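Side-chain contacts in secretory-abundant heat soluble protein 1 (Ramazzottius varieornatus, PDB 5XN9), which acts as a secreted molecular shield when water is scarce, supporting desiccation tolerance in the tardigrade, and has the lipid-binding fold of the fatty acid binding proteins: residues Thr41-Trp46 and Tyr52-Ser57; Ala97-Pro102 and Lys106-Glu111; Leu32-Gly37 and Pro59-Lys64. All blocks are in the same frame, centred on the assembly; numbering follows the deposited sequence. Where two conformers were deposited one is given.

Contact 1 (Thr41-Trp46 and Tyr52-Ser57); sequences TFHKIW and YHHQIS. With MG (magnesium ion), chain C.
His-43 and His-54 meet edge against edge, neither ring over the other's face, and each imidazole nitrogen has a defined partner. His-43 ND1 donates to His-54 NE2 at 2.8 Å; the donor lies in the plane of the His-54 ring, while the bond leaves the His-43 ring slightly tilted. On its other side His-43 NE2 binds the magnesium ion at 1.9 Å, beside Tyr-134, and His-54 ND1 is hydrogen-bonded to Tyr-88. Ile-45 CD1 makes a CH-pi contact over one face of the His-54 ring, 4.2 Å from its centroid, and Ile-56 CD1, in one of two conformers, lies over the opposite face. Behind these side chains runs an antiparallel ladder in which Phe-42, Lys-44 and Trp-46 each exchange two backbone bonds with Ser-57, Gln-55 and His-53.

The face carrying Trp-46 and His-53 is held differently. With chi1 at 70°, Trp-46 CG stands between its own backbone N and carbonyl carbon, which lays the indole across the next strand until His-53 CB rests on its face, 3.4 Å from Trp-46 CZ2. Trp-46 NE1 is satisfied by Glu-48, and His-53 ND1 by Asp-66. With the indole cut back to an alanine, Glu-48 would probably lose its N-H donor, Trp-3 its stacking partner and His-53 CB the face it rests on. The hairpin thus sorts its chemistry by face: on the barrel's inner side a chain of polar contacts runs from magnesium through two histidines to a tyrosine, and the metal is likely to polarise His-43 and strengthen its ND1 as a donor.

Contact 2 (Ala97-Pro102 and Lys106-Glu111); sequences AEVHVP and KVIHDE. With ZN (zinc ion), chain D.
Glu-98 extends its CG away from the backbone N (chi1 -172°) and then turns at chi2 (80°), a bend that carries its carboxylate across to His-109. His-109 answers with CG opposite its carbonyl carbon, and the two side chains run side by side off the same face of the sheet, carboxylate and imidazole planes 53° apart. What joins them is a zinc ion, bound by Glu-98 OE2 at 2.0 Å and by His-109 NE2 at 2.0 Å; Glu-98 OE1 makes a longer approach of 2.7 Å to the zinc. The carboxylate and His-109 NE2 are close without a hydrogen bond, since His-109 NE2, bound to the metal, has no hydrogen to offer. Val-107 CG1 lies alongside, 3.5 Å from Glu-98 OE2.

The frame for this site is a beta hairpin of strands 94-101 and 106-114, part of the antiparallel barrel of the fatty acid binding protein fold. Glu-98 and His-109 form a non-hydrogen-bonded pair on its outer face, flanked by the hydrogen-bonded pairs Ala-97 with Asp-110 and Val-99 with Ile-108. The inward face is mainly apolar: Val-99 CB meets Ile-108 CB at 3.9 Å, and Ile-108 CD1 reaches back to Val-101 CG2 at 4.1 Å. Val-99 and Val-101 also touch Ile-84 of the next strand. In the last pair before the turn the two bonds are unequal: Val-101 N to Lys-106 O is short, whereas Lys-106 N stands above the carbonyl plane of Val-101, 3.3 Å from Val-101 O.

Contact 3 (Leu32-Gly37 and Pro59-Lys64); sequences LEQYGG and PDKNYK
Lys-61 meets Gln-34 with the end of its chain alone, and the acceptor is a main-chain oxygen, not a side chain. Lys-61 NZ lies 3.0 Å from Gln-34 O, yet Lys-61 CE is almost as near at 3.1 Å. The carbonyl oxygen therefore sits abreast of the last bond of the lysine instead of beyond its end, a poor direction for an ammonium hydrogen, and the bond is a weak one. Lys-61 has two conformers, and the bond belongs to the one described. The chain bends at chi2 (-69°) and then runs out straight, spanning the gap from the turn after strand 51-58 to the short helix 32-35. It crosses the Gln-34 side chain at about a right angle, with Gln-34 CB 3.9 Å from Lys-61 NZ.

A G1 beta bulge at Asn-62 and Tyr-63 closes this turn, and Asp-60 on it is hydrogen-bonded to His-39. In fatty acid binding proteins the second helix and this turn border the portal to the barrel cavity, consistent with the position here. The helix end may mildly favour the positive charge, though so short a helix would add little, and one weak bond is consistent with a loose attachment.

How the contacts relate
Contacts 1 and 2 are two hairpins of one antiparallel sheet that closes into a barrel, set on opposite sides of the chain's centre with their own centres about 17 Å apart. Contact 3 lies nearer the surface, its centre about 16 Å from that of contact 1 and 19 Å from that of contact 2. Along the chain, both strands of contact 1 fall between residues 32-37 and 59-64, so contact 3 brackets that hairpin, and contact 2 follows later. Contacts 1 and 3 touch directly, as where Phe-42 packs on Pro-59. Magnesium lies on the inner side in contact 1, zinc on the outer face in contact 2, and a weak surface bond at the probable portal.

Contact 1 (Thr41-Trp46 and Tyr52-Ser57)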
loop_
_atom_site.group_PDB
_atom_site.type_symbol
_atom_site.label_atom_id
_atom_site.label_comp_id
_atom_site.label_asym_id
_atom_site.label_seq_id
_atom_site.Cartn_x
_atom_site.Cartn_y
_atom_site.Cartn_z
ATOM N N THR A 41 5.978 -0.376 -9.469
ATOM C CA THR A 41 4.701 -0.339 -8.776
ATOM C C THR A 41 4.248 1.107 -8.689
ATOM O O THR A 41 5.058 2.004 -8.437
ATOM C CB THR A 41 4.851 -0.922 -7.355
ATOM O OG1 THR A 41 5.300 -2.283 -7.451
ATOM C CG2 THR A 41 3.535 -0.858 -6.561
ATOM N N PHE A 42 2.956 1.327 -8.896
ATOM C CA PHE A 42 2.366 2.651 -8.816
ATOM C C PHE A 42 1.280 2.662 -7.750
ATOM O O PHE A 42 0.471 1.730 -7.662
ATOM C CB PHE A 42 1.755 3.054 -10.161
ATOM C CG PHE A 42 2.742 3.109 -11.278
ATOM C CD1 PHE A 42 3.043 1.969 -12.006
ATOM C CD2 PHE A 42 3.368 4.299 -11.608
ATOM C CE1 PHE A 42 3.966 2.015 -13.049
ATOM C CE2 PHE A 42 4.283 4.356 -12.646
ATOM C CZ PHE A 42 4.586 3.211 -13.367
ATOM N N HIS A 43 1.272 3.714 -6.939
ATOM C CA HIS A 43 0.187 4.009 -6.010
ATOM C C HIS A 43 -0.379 5.358 -6.402
ATOM O O HIS A 43 0.359 6.345 -6.457
ATOM C CB HIS A 43 0.681 4.099 -4.562
ATOM C CG HIS A 43 1.089 2.785 -3.983
ATOM N ND1 HIS A 43 0.181 1.900 -3.446
ATOM C CD2 HIS A 43 2.302 2.193 -3.873
ATOM C CE1 HIS A 43 0.816 0.821 -3.027
ATOM N NE2 HIS A 43 2.105 0.976 -3.271
ATOM N N LYS A 44 -1.678 5.400 -6.680
ATOM C CA LYS A 44 -2.377 6.642 -6.969
ATOM C C LYS A 44 -3.479 6.801 -5.934
ATOM O O LYS A 44 -4.323 5.915 -5.780
ATOM C CB LYS A 44 -2.934 6.622 -8.396
ATOM C CG LYS A 44 -1.848 6.452 -9.444
ATOM C CD LYS A 44 -2.406 6.442 -10.856
ATOM C CE LYS A 44 -1.295 6.132 -11.860
ATOM N NZ LYS A 44 -1.779 5.935 -13.255
ATOM N N ILE A 45 -3.457 7.912 -5.209
ATOM C CA ILE A 45 -4.404 8.154 -4.130
ATOM C C ILE A 45 -5.025 9.526 -4.355
ATOM O O ILE A 45 -4.302 10.528 -4.438
ATOM C CB ILE A 45 -3.737 8.077 -2.741
ATOM C CG1 ILE A 45 -3.060 6.714 -2.522
ATOM C CG2 ILE A 45 -4.758 8.337 -1.651
ATOM C CD1 ILE A 45 -2.191 6.643 -1.273
ATOM N N TRP A 46 -6.353 9.569 -4.465
ATOM C CA TRP A 46 -7.062 10.816 -4.712
ATOM C C TRP A 46 -8.400 10.784 -3.997
ATOM O O TRP A 46 -8.857 9.737 -3.522
ATOM C CB TRP A 46 -7.226 11.099 -6.210
ATOM C CG TRP A 46 -8.177 10.203 -6.951
ATOM C CD1 TRP A 46 -9.460 10.508 -7.330
ATOM C CD2 TRP A 46 -7.918 8.884 -7.452
ATOM N NE1 TRP A 46 -10.014 9.458 -8.023
ATOM C CE2 TRP A 46 -9.089 8.451 -8.117
ATOM C CE3 TRP A 46 -6.815 8.028 -7.404
ATOM C CZ2 TRP A 46 -9.186 7.197 -8.728
ATOM C CZ3 TRP A 46 -6.918 6.772 -8.003
ATOM C CH2 TRP A 46 -8.095 6.376 -8.657
ATOM N N TYR A 52 -12.111 8.283 -0.644
ATOM C CA TYR A 52 -10.858 8.272 -1.371
ATOM C C TYR A 52 -10.787 7.041 -2.252
ATOM O O TYR A 52 -11.436 6.021 -1.990
ATOM C CB TYR A 52 -9.662 8.216 -0.412
ATOM C CG TYR A 52 -9.436 9.478 0.376
ATOM C CD1 TYR A 52 -10.096 9.696 1.577
ATOM C CD2 TYR A 52 -8.546 10.454 -0.075
ATOM C CE1 TYR A 52 -9.884 10.866 2.305
ATOM C CE2 TYR A 52 -8.323 11.617 0.642
ATOM C CZ TYR A 52 -8.991 11.819 1.826
ATOM O OH TYR A 52 -8.755 12.973 2.527
ATOM N N HIS A 53 -10.003 7.145 -3.317
ATOM C CA HIS A 53 -9.578 5.984 -4.083
ATOM C C HIS A 53 -8.084 5.788 -3.937
ATOM O O HIS A 53 -7.315 6.756 -3.899
ATOM C CB HIS A 53 -9.895 6.140 -5.566
ATOM C CG HIS A 53 -11.340 5.963 -5.881
ATOM N ND1 HIS A 53 -11.832 4.834 -6.496
ATOM C CD2 HIS A 53 -12.407 6.765 -5.656
ATOM C CE1 HIS A 53 -13.136 4.960 -6.663
ATOM N NE2 HIS A 53 -13.514 6.114 -6.146
ATOM N N HIS A 54 -7.685 4.522 -3.889
ATOM C CA HIS A 54 -6.287 4.135 -3.826
ATOM C C HIS A 54 -6.128 3.061 -4.888
ATOM O O HIS A 54 -6.645 1.944 -4.735
ATOM C CB HIS A 54 -5.937 3.596 -2.444
ATOM C CG HIS A 54 -4.535 3.104 -2.340
ATOM N ND1 HIS A 54 -4.076 2.394 -1.251
ATOM C CD2 HIS A 54 -3.482 3.234 -3.183
ATOM C CE1 HIS A 54 -2.803 2.094 -1.434
ATOM N NE2 HIS A 54 -2.418 2.593 -2.596
ATOM N N GLN A 55 -5.462 3.399 -5.987
ATOM C CA GLN A 55 -5.242 2.450 -7.062
ATOM C C GLN A 55 -3.807 1.957 -6.980
ATOM O O GLN A 55 -2.866 2.759 -6.988
ATOM C CB GLN A 55 -5.500 3.088 -8.421
ATOM C CG GLN A 55 -5.396 2.106 -9.564
ATOM C CD GLN A 55 -5.339 2.814 -10.886
ATOM O OE1 GLN A 55 -4.279 3.282 -11.302
ATOM N NE2 GLN A 55 -6.482 2.927 -11.547
ATOM N N ILE A 56 -3.649 0.644 -6.872
ATOM C CA ILE A 56 -2.349 -0.010 -6.882
ATOM C C ILE A 56 -2.202 -0.678 -8.238
ATOM O O ILE A 56 -3.129 -1.354 -8.702
ATOM C CB ILE A 56 -2.247 -1.053 -5.754
ATOM C CG1 ILE A 56 -2.490 -0.403 -4.383
ATOM C CG2 ILE A 56 -0.904 -1.778 -5.805
ATOM C CD1 ILE A 56 -3.949 -0.426 -3.919
ATOM N N SER A 57 -1.060 -0.484 -8.886
ATOM C CA SER A 57 -0.805 -1.181 -10.137
ATOM C C SER A 57 0.629 -1.692 -10.198
ATOM O O SER A 57 1.566 -0.995 -9.802
ATOM C CB SER A 57 -1.109 -0.302 -11.343
ATOM O OG SER A 57 -0.311 0.852 -11.315
HETATM MG MG MG C . 3.584 -0.196 -2.976
#

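Contact 2 (Ala97-Pro102 and Lys106-Glu111)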
loop_
_atom_site.group_PDB
_atom_site.type_symbol
_atom_site.label_atom_id
_atom_site.label_comp_id
_atom_site.label_asym_id
_atom_site.label_seq_id
_atom_site.Cartn_x
_atom_site.Cartn_y
_atom_site.Cartn_z
ATOM N N ALA A 97 -2.716 1.978 7.046
ATOM C CA ALA A 97 -3.754 0.984 6.808
ATOM C C ALA A 97 -3.535 -0.204 7.731
ATOM O O ALA A 97 -2.416 -0.737 7.831
ATOM C CB ALA A 97 -3.798 0.517 5.352
ATOM N N GLU A 98 -4.612 -0.620 8.386
ATOM C CA GLU A 98 -4.653 -1.836 9.191
ATOM C C GLU A 98 -5.324 -2.917 8.352
ATOM O O GLU A 98 -6.478 -2.757 7.945
ATOM C CB GLU A 98 -5.502 -1.589 10.437
ATOM C CG GLU A 98 -5.457 -2.726 11.439
ATOM C CD GLU A 98 -4.211 -2.692 12.300
ATOM O OE1 GLU A 98 -3.464 -1.691 12.249
ATOM O OE2 GLU A 98 -3.995 -3.676 13.036
ATOM N N VAL A 99 -4.607 -4.003 8.073
ATOM C CA VAL A 99 -5.065 -5.013 7.123
ATOM C C VAL A 99 -5.201 -6.361 7.827
ATOM O O VAL A 99 -4.238 -6.850 8.430
ATOM C CB VAL A 99 -4.125 -5.110 5.917
ATOM C CG1 VAL A 99 -4.598 -6.195 4.991
ATOM C CG2 VAL A 99 -4.053 -3.761 5.187
ATOM N N HIS A 100 -6.387 -6.963 7.753
ATOM C CA HIS A 100 -6.589 -8.330 8.228
ATOM C C HIS A 100 -6.666 -9.247 7.025
ATOM O O HIS A 100 -7.382 -8.947 6.068
ATOM C CB HIS A 100 -7.922 -8.503 8.961
ATOM C CG HIS A 100 -7.948 -7.997 10.368
ATOM N ND1 HIS A 100 -8.140 -6.666 10.677
ATOM C CD2 HIS A 100 -7.918 -8.657 11.553
ATOM C CE1 HIS A 100 -8.180 -6.521 11.989
ATOM N NE2 HIS A 100 -8.048 -7.714 12.546
ATOM N N VAL A 101 -5.964 -10.372 7.091
ATOM C CA VAL A 101 -6.157 -11.452 6.128
ATOM C C VAL A 101 -6.662 -12.658 6.909
ATOM O O VAL A 101 -5.859 -13.503 7.341
ATOM C CB VAL A 101 -4.862 -11.764 5.366
ATOM C CG1 VAL A 101 -5.150 -12.747 4.266
ATOM C CG2 VAL A 101 -4.242 -10.479 4.818
ATOM N N PRO A 102 -7.974 -12.759 7.138
ATOM C CA PRO A 102 -8.475 -13.746 8.112
ATOM C C PRO A 102 -8.189 -15.184 7.734
ATOM O O PRO A 102 -7.964 -16.018 8.619
ATOM C CB PRO A 102 -9.982 -13.452 8.156
ATOM C CG PRO A 102 -10.102 -12.045 7.705
ATOM C CD PRO A 102 -9.029 -11.834 6.693
ATOM N N LYS A 106 -3.337 -13.403 9.439
ATOM C CA LYS A 106 -2.311 -12.375 9.341
ATOM C C LYS A 106 -2.914 -10.994 9.567
ATOM O O LYS A 106 -4.044 -10.708 9.143
ATOM C CB LYS A 106 -1.589 -12.406 7.983
ATOM C CG LYS A 106 -0.731 -13.649 7.716
ATOM C CD LYS A 106 0.591 -13.619 8.491
ATOM C CE LYS A 106 1.448 -14.858 8.221
ATOM N NZ LYS A 106 1.044 -15.998 9.081
ATOM N N VAL A 107 -2.147 -10.152 10.253
ATOM C CA VAL A 107 -2.433 -8.732 10.401
ATOM C C VAL A 107 -1.241 -7.978 9.835
ATOM O O VAL A 107 -0.097 -8.249 10.215
ATOM C CB VAL A 107 -2.661 -8.364 11.881
ATOM C CG1 VAL A 107 -2.876 -6.855 12.041
ATOM C CG2 VAL A 107 -3.833 -9.147 12.435
ATOM N N ILE A 108 -1.506 -7.050 8.918
ATOM C CA ILE A 108 -0.468 -6.305 8.215
ATOM C C ILE A 108 -0.651 -4.823 8.504
ATOM O O ILE A 108 -1.779 -4.317 8.502
ATOM C CB ILE A 108 -0.542 -6.551 6.693
ATOM C CG1 ILE A 108 -0.420 -8.043 6.372
ATOM C CG2 ILE A 108 0.541 -5.773 5.964
ATOM C CD1 ILE A 108 -0.705 -8.364 4.926
ATOM N N HIS A 109 0.458 -4.141 8.778
ATOM C CA HIS A 109 0.483 -2.690 8.899
ATOM C C HIS A 109 1.114 -2.102 7.649
ATOM O O HIS A 109 2.198 -2.530 7.238
ATOM C CB HIS A 109 1.307 -2.263 10.116
ATOM C CG HIS A 109 0.646 -2.548 11.423
ATOM N ND1 HIS A 109 1.290 -2.393 12.633
ATOM C CD2 HIS A 109 -0.607 -2.972 11.714
ATOM C CE1 HIS A 109 0.464 -2.721 13.612
ATOM N NE2 HIS A 109 -0.695 -3.068 13.081
ATOM N N ASP A 110 0.437 -1.129 7.049
ATOM C CA ASP A 110 0.993 -0.332 5.968
ATOM C C ASP A 110 1.072 1.104 6.456
ATOM O O ASP A 110 0.162 1.586 7.133
ATOM C CB ASP A 110 0.056 -0.353 4.762
ATOM C CG ASP A 110 0.257 -1.560 3.883
ATOM O OD1 ASP A 110 1.205 -2.334 4.139
ATOM O OD2 ASP A 110 -0.528 -1.721 2.926
ATOM N N GLU A 111 2.173 1.772 6.158
ATOM C CA GLU A 111 2.295 3.186 6.466
ATOM C C GLU A 111 2.782 3.912 5.226
ATOM O O GLU A 111 3.605 3.390 4.470
ATOM C CB GLU A 111 3.236 3.453 7.653
ATOM C CG GLU A 111 3.389 4.935 7.993
ATOM C CD GLU A 111 4.483 5.206 9.007
ATOM O OE1 GLU A 111 4.162 5.672 10.116
ATOM O OE2 GLU A 111 5.663 4.952 8.695
HETATM ZN ZN ZN D . -2.407 -3.337 14.175
#

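Contact 3 (Leu32-Gly37 and Pro59-Lys64)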
loop_
_atom_site.group_PDB
_atom_site.type_symbol
_atom_site.label_atom_id
_atom_site.label_comp_id
_atom_site.label_asym_id
_atom_site.label_seq_id
_atom_site.Cartn_x
_atom_site.Cartn_y
_atom_site.Cartn_z
ATOM N N LEU A 32 8.517 -16.082 -3.168
ATOM C CA LEU A 32 9.367 -15.033 -3.721
ATOM C C LEU A 32 9.447 -15.115 -5.240
ATOM O O LEU A 32 9.661 -14.093 -5.902
ATOM C CB LEU A 32 10.767 -15.097 -3.109
ATOM C CG LEU A 32 10.902 -14.781 -1.619
ATOM C CD1 LEU A 32 12.326 -15.033 -1.149
ATOM C CD2 LEU A 32 10.484 -13.344 -1.321
ATOM N N GLU A 33 9.269 -16.315 -5.805
ATOM C CA GLU A 33 9.362 -16.489 -7.253
ATOM C C GLU A 33 8.383 -15.592 -7.996
ATOM O O GLU A 33 8.650 -15.192 -9.134
ATOM C CB GLU A 33 9.105 -17.951 -7.629
ATOM C CG GLU A 33 10.239 -18.912 -7.295
ATOM C CD GLU A 33 10.372 -19.181 -5.808
ATOM O OE1 GLU A 33 9.402 -18.929 -5.062
ATOM O OE2 GLU A 33 11.451 -19.648 -5.385
ATOM N N GLN A 34 7.251 -15.268 -7.375
ATOM C CA GLN A 34 6.234 -14.449 -8.011
ATOM C C GLN A 34 5.957 -13.134 -7.302
ATOM O O GLN A 34 5.306 -12.267 -7.888
ATOM C CB GLN A 34 4.920 -15.234 -8.161
ATOM C CG GLN A 34 4.921 -16.204 -9.333
ATOM C CD GLN A 34 4.458 -17.596 -8.951
ATOM O OE1 GLN A 34 3.975 -17.824 -7.839
ATOM N NE2 GLN A 34 4.609 -18.541 -9.874
ATOM N N TYR A 35 6.428 -12.948 -6.072
ATOM C CA TYR A 35 6.110 -11.741 -5.326
ATOM C C TYR A 35 7.322 -10.985 -4.811
ATOM O O TYR A 35 7.159 -9.864 -4.316
ATOM C CB TYR A 35 5.150 -12.055 -4.169
ATOM C CG TYR A 35 3.833 -12.592 -4.670
ATOM C CD1 TYR A 35 2.805 -11.732 -5.030
ATOM C CD2 TYR A 35 3.630 -13.957 -4.822
ATOM C CE1 TYR A 35 1.603 -12.216 -5.507
ATOM C CE2 TYR A 35 2.432 -14.451 -5.301
ATOM C CZ TYR A 35 1.422 -13.576 -5.641
ATOM O OH TYR A 35 0.228 -14.062 -6.119
ATOM N N GLY A 36 8.521 -11.547 -4.917
ATOM C CA GLY A 36 9.719 -10.871 -4.482
ATOM C C GLY A 36 10.239 -9.913 -5.534
ATOM O O GLY A 36 9.580 -9.594 -6.526
ATOM N N GLY A 37 11.452 -9.444 -5.300
ATOM C CA GLY A 37 12.059 -8.520 -6.226
ATOM C C GLY A 37 11.512 -7.114 -6.063
ATOM O O GLY A 37 10.889 -6.756 -5.055
ATOM N N PRO A 59 2.357 -3.185 -13.408
ATOM C CA PRO A 59 2.103 -3.581 -14.802
ATOM C C PRO A 59 2.801 -4.863 -15.233
ATOM O O PRO A 59 2.199 -5.648 -15.980
ATOM C CB PRO A 59 2.570 -2.358 -15.598
ATOM C CG PRO A 59 2.388 -1.213 -14.638
ATOM C CD PRO A 59 2.742 -1.767 -13.290
ATOM N N ASP A 60 4.041 -5.114 -14.774
ATOM C CA ASP A 60 4.740 -6.347 -15.147
ATOM C C ASP A 60 3.928 -7.565 -14.757
ATOM O O ASP A 60 4.016 -8.609 -15.418
ATOM C CB ASP A 60 6.072 -6.489 -14.396
ATOM C CG ASP A 60 7.176 -5.600 -14.922
ATOM O OD1 ASP A 60 7.052 -5.029 -16.024
ATOM O OD2 ASP A 60 8.222 -5.537 -14.221
ATOM N N LYS A 61 3.158 -7.460 -13.669
ATOM C CA LYS A 61 2.376 -8.553 -13.108
ATOM C C LYS A 61 0.902 -8.473 -13.479
ATOM O O LYS A 61 0.094 -9.230 -12.933
ATOM C CB LYS A 61 2.533 -8.578 -11.583
ATOM C CG LYS A 61 3.908 -9.035 -11.098
ATOM C CD LYS A 61 4.117 -10.498 -11.390
ATOM C CE LYS A 61 5.382 -11.025 -10.740
ATOM N NZ LYS A 61 5.492 -12.495 -10.913
ATOM N N ASN A 62 0.530 -7.570 -14.385
ATOM C CA ASN A 62 -0.853 -7.466 -14.855
ATOM C C ASN A 62 -1.821 -7.255 -13.699
ATOM O O ASN A 62 -2.924 -7.806 -13.668
ATOM C CB ASN A 62 -1.213 -8.693 -15.685
ATOM C CG ASN A 62 -0.255 -8.877 -16.814
ATOM O OD1 ASN A 62 0.511 -9.853 -16.877
ATOM N ND2 ASN A 62 -0.217 -7.889 -17.675
ATOM N N TYR A 63 -1.390 -6.463 -12.730
ATOM C CA TYR A 63 -2.134 -6.252 -11.500
ATOM C C TYR A 63 -2.609 -4.812 -11.424
ATOM O O TYR A 63 -1.808 -3.880 -11.540
ATOM C CB TYR A 63 -1.281 -6.560 -10.269
ATOM C CG TYR A 63 -2.078 -6.397 -9.002
ATOM C CD1 TYR A 63 -2.943 -7.395 -8.580
ATOM C CD2 TYR A 63 -2.006 -5.228 -8.249
ATOM C CE1 TYR A 63 -3.693 -7.250 -7.438
ATOM C CE2 TYR A 63 -2.752 -5.078 -7.095
ATOM C CZ TYR A 63 -3.591 -6.095 -6.700
ATOM O OH TYR A 63 -4.349 -5.960 -5.564
ATOM N N LYS A 64 -3.895 -4.642 -11.156
ATOM C CA LYS A 64 -4.457 -3.320 -10.935
ATOM C C LYS A 64 -5.635 -3.499 -9.994
ATOM O O LYS A 64 -6.516 -4.326 -10.249
ATOM C CB LYS A 64 -4.905 -2.684 -12.263
ATOM C CG LYS A 64 -5.301 -1.209 -12.147
ATOM C CD LYS A 64 -5.825 -0.651 -13.467
ATOM C CE LYS A 64 -4.697 -0.327 -14.427
ATOM N NZ LYS A 64 -5.196 0.414 -15.618
#